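Local atomic coordinates of eukaryotic peptide chain release factor GTP-binding subunit (Schizosaccharomyces pombe, PDB entry 1R5B), a protein that is a GTP-binding translation release factor (eRF3) of the elongation factor Tu family, built from a P-loop domain and two beta-rich domains. Residues Asp22-Leu26 / Gln27-Asp31; Gly253-Leu256 / Leu257-Leu260. All coordinates share one frame; numbering follows the deposited sequence.

Both contacts are local, each made within one continuous piece of chain, and they come in series: 22-31 closes long before 253-260 opens. Interaction 1 is a turn in the N-terminal segment ahead of helix 35-38, where the chain lies against strand 447-451 of the C-terminal beta domain. Interaction 2 is the capped start of helix 256-262 in the GTP-binding domain, beside strands 184-189 and 226-230. The centres of interaction 1 and interaction 2 are 27 Å apart. The nearest atoms of interaction 1 and interaction 2 are about 17 Å apart, without touching. Neither includes a ligand. Interaction 1 is a surface turn held by weak bonds, whereas interaction 2 is partly buried, with good backbone bonds.

Interaction 1: Asp22-Leu26 / Gln27-Asp31; sequences DATDL and QNEVD
E29 folds back over T24, D25 and L26 where the N-terminal segment makes a beta turn, L26 to E29; the closing bond, E29 N to L26 O, is weak at 3.3 Å. From CB outward, the E29 side chain first meets L26: CB sits 3.7 Å from L26 O. CG, beside the backbone N, lies 3.4 Å from the carbonyl oxygen of D25. A bend about the CB-CG bond (chi2 -95°) then brings the carboxylate across T24 at about a right angle. There OE2 accepts a weak hydrogen bond from T24 OG1 at 3.0 Å, while OE1 makes a salt bridge to R451, the stronger partner of this acid. T24 offers its hydroxyl from a position between its own backbone N and carbonyl carbon (chi1 51°).

N28 also reaches back, with its amide oxygen: OD1 accepts a weak, bent bond from D25 N (3.2 Å, 133° at the hydrogen) and lies 3.5 Å from D25 CB. L26 is the buried member; it packs on R447 and T449 of strand 447-451, and its backbone bonds to H389. Q27 runs alongside it, pointing the same way, with OE1 3.2 Å from L26 CD2.

Interaction 2: Gly253-Leu256 / Leu257-Leu260; sequences GPSL and LEYL
L256 and L260, one helical turn apart, make the tight apolar side of this contact. Their side chains cross obliquely, and CD1 of L256 meets CD1 of L260 at 3.9 Å. CG of L256 stands anti to its backbone N (chi1 176°), which turns CD1 toward L260; the same side chain packs on V187 and M229. The backbone is equally firm here: L260 N donates to L256 O at 2.9 Å with a nearly straight N-H (166°), and Y259 N to S255 O at 3.0 Å.

This is the first turn of helix 256-262, which follows the last strand of the P-loop domain's sheet, 226-230, and its N-terminus is closed by a capping box. S255 is the N-cap: its buried OG accepts from E258 N at 3.2 Å and is also hydrogen-bonded to K240 O, so the hydroxyl is gripped from both the helix and the neighbouring loop. In return, E258 OE1 takes S255 N, a long and weak bond of 3.3 Å.

The looser side belongs to P254, E258 and Y259, all partly exposed. The E258 chain is extended beyond CG, and its carboxylate carbon CD comes to 3.4 Å from P254 CB, so the acid sits against the CA-CB edge of the proline, while OE2 forms a salt bridge with R242. Y259 runs beside P254, pointing the same way, but the touch is slight: CB is 4.1 Å from P254 CG, and the rest of the tyrosine turns to V185, K227 and M229.

Interaction 1: Asp22-Leu26 / Gln27-Asp31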
# COMPACT_ATOMS: atom_id res chain seq x y z
N ASP A 22 17.86 6.39 13.91
CA ASP A 22 17.16 7.56 13.39
C ASP A 22 15.96 7.78 14.31
O ASP A 22 15.06 6.94 14.37
CB ASP A 22 16.71 7.27 11.95
CG ASP A 22 15.99 8.42 11.30
OD1 ASP A 22 14.79 8.62 11.59
OD2 ASP A 22 16.52 9.16 10.45
N ALA A 23 15.94 8.91 15.02
CA ALA A 23 14.96 9.16 16.09
C ALA A 23 13.51 9.07 15.61
O ALA A 23 12.71 8.33 16.18
CB ALA A 23 15.22 10.53 16.76
N THR A 24 13.19 9.83 14.57
CA THR A 24 11.83 9.88 14.01
C THR A 24 11.85 10.04 12.48
O THR A 24 12.56 10.89 11.95
CB THR A 24 11.02 11.04 14.64
OG1 THR A 24 11.76 12.26 14.54
CG2 THR A 24 10.80 10.84 16.14
N ASP A 25 11.06 9.21 11.78
CA ASP A 25 10.74 9.37 10.35
C ASP A 25 10.37 10.80 10.02
O ASP A 25 10.09 11.61 10.91
CB ASP A 25 9.52 8.49 9.96
CG ASP A 25 9.91 7.13 9.44
OD1 ASP A 25 9.18 6.60 8.58
OD2 ASP A 25 10.91 6.49 9.83
N LEU A 26 10.33 11.11 8.73
CA LEU A 26 9.79 12.39 8.30
C LEU A 26 8.29 12.45 8.60
O LEU A 26 7.76 13.52 8.91
CB LEU A 26 10.09 12.67 6.82
CG LEU A 26 9.20 12.23 5.65
CD1 LEU A 26 8.87 10.71 5.63
CD2 LEU A 26 7.93 13.06 5.56
N GLN A 27 7.64 11.29 8.53
CA GLN A 27 6.21 11.16 8.80
C GLN A 27 5.90 11.48 10.24
O GLN A 27 5.04 12.30 10.52
CB GLN A 27 5.75 9.73 8.53
CG GLN A 27 5.91 9.28 7.11
CD GLN A 27 5.04 10.07 6.16
OE1 GLN A 27 5.40 11.19 5.78
NE2 GLN A 27 3.89 9.52 5.78
N ASN A 28 6.61 10.82 11.15
CA ASN A 28 6.44 11.02 12.58
C ASN A 28 6.47 12.50 12.99
O ASN A 28 5.93 12.88 14.03
CB ASN A 28 7.50 10.22 13.36
CG ASN A 28 7.47 8.72 13.08
OD1 ASN A 28 8.47 8.02 13.23
ND2 ASN A 28 6.31 8.22 12.65
N GLU A 29 7.10 13.34 12.15
CA GLU A 29 7.13 14.79 12.34
C GLU A 29 6.09 15.51 11.44
O GLU A 29 6.46 16.41 10.68
CB GLU A 29 8.55 15.34 12.07
CG GLU A 29 9.72 14.51 12.62
CD GLU A 29 10.22 14.97 13.99
OE1 GLU A 29 11.06 15.90 14.03
OE2 GLU A 29 9.79 14.41 15.02
N VAL A 30 4.82 15.10 11.52
CA VAL A 30 3.70 15.84 10.89
C VAL A 30 2.40 15.77 11.73
O VAL A 30 2.15 14.78 12.44
CB VAL A 30 3.39 15.37 9.42
CG1 VAL A 30 4.59 15.50 8.50
CG2 VAL A 30 2.86 13.94 9.37
N ASP A 31 1.58 16.84 11.67
CA ASP A 31 0.21 16.85 12.26
C ASP A 31 -0.71 18.04 11.86
O ASP A 31 -0.23 19.15 11.62
CB ASP A 31 0.25 16.70 13.79
CG ASP A 31 1.31 17.54 14.45
OD1 ASP A 31 2.46 17.07 14.54
OD2 ASP A 31 1.09 18.67 14.93

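Interaction 2: Gly253-Leu256 / Leu257-Leu260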
# COMPACT_ATOMS: atom_id res chain seq x y z
N GLY A 253 -12.02 -11.19 13.89
CA GLY A 253 -11.07 -10.58 12.98
C GLY A 253 -11.60 -9.27 12.43
O GLY A 253 -12.57 -8.72 12.95
N PRO A 254 -10.96 -8.75 11.40
CA PRO A 254 -11.42 -7.53 10.73
C PRO A 254 -12.49 -7.78 9.67
O PRO A 254 -12.63 -8.89 9.15
CB PRO A 254 -10.13 -7.01 10.07
CG PRO A 254 -9.35 -8.22 9.76
CD PRO A 254 -9.71 -9.25 10.80
N SER A 255 -13.24 -6.72 9.36
CA SER A 255 -14.14 -6.70 8.22
C SER A 255 -13.34 -6.72 6.93
O SER A 255 -12.15 -6.43 6.93
CB SER A 255 -15.03 -5.46 8.24
OG SER A 255 -14.29 -4.31 7.90
N LEU A 256 -14.00 -7.06 5.83
CA LEU A 256 -13.32 -7.11 4.55
C LEU A 256 -12.60 -5.80 4.28
O LEU A 256 -11.39 -5.80 4.05
CB LEU A 256 -14.29 -7.43 3.42
CG LEU A 256 -13.67 -7.39 2.02
CD1 LEU A 256 -12.47 -8.31 1.96
CD2 LEU A 256 -14.70 -7.79 0.99
N LEU A 257 -13.32 -4.68 4.33
CA LEU A 257 -12.72 -3.39 3.99
C LEU A 257 -11.61 -2.99 4.96
O LEU A 257 -10.65 -2.35 4.57
CB LEU A 257 -13.77 -2.28 3.94
CG LEU A 257 -14.77 -2.37 2.77
CD1 LEU A 257 -15.68 -1.17 2.81
CD2 LEU A 257 -14.10 -2.45 1.42
N GLU A 258 -11.74 -3.40 6.21
CA GLU A 258 -10.73 -3.11 7.22
C GLU A 258 -9.43 -3.83 6.87
O GLU A 258 -8.35 -3.29 7.00
CB GLU A 258 -11.25 -3.57 8.57
CG GLU A 258 -10.32 -3.36 9.74
CD GLU A 258 -10.92 -3.87 11.04
OE1 GLU A 258 -12.15 -4.08 11.10
OE2 GLU A 258 -10.14 -4.08 11.99
N TYR A 259 -9.55 -5.08 6.43
CA TYR A 259 -8.42 -5.87 5.99
C TYR A 259 -7.81 -5.32 4.68
O TYR A 259 -6.59 -5.24 4.55
CB TYR A 259 -8.84 -7.33 5.81
CG TYR A 259 -7.71 -8.17 5.32
CD1 TYR A 259 -6.72 -8.61 6.21
CD2 TYR A 259 -7.58 -8.47 3.98
CE1 TYR A 259 -5.65 -9.35 5.76
CE2 TYR A 259 -6.49 -9.21 3.52
CZ TYR A 259 -5.54 -9.64 4.42
OH TYR A 259 -4.47 -10.37 3.98
N LEU A 260 -8.65 -4.98 3.71
CA LEU A 260 -8.20 -4.41 2.44
C LEU A 260 -7.42 -3.10 2.66
O LEU A 260 -6.48 -2.79 1.94
CB LEU A 260 -9.40 -4.13 1.53
CG LEU A 260 -9.74 -5.05 0.35
CD1 LEU A 260 -9.30 -6.46 0.55
CD2 LEU A 260 -11.26 -4.96 0.04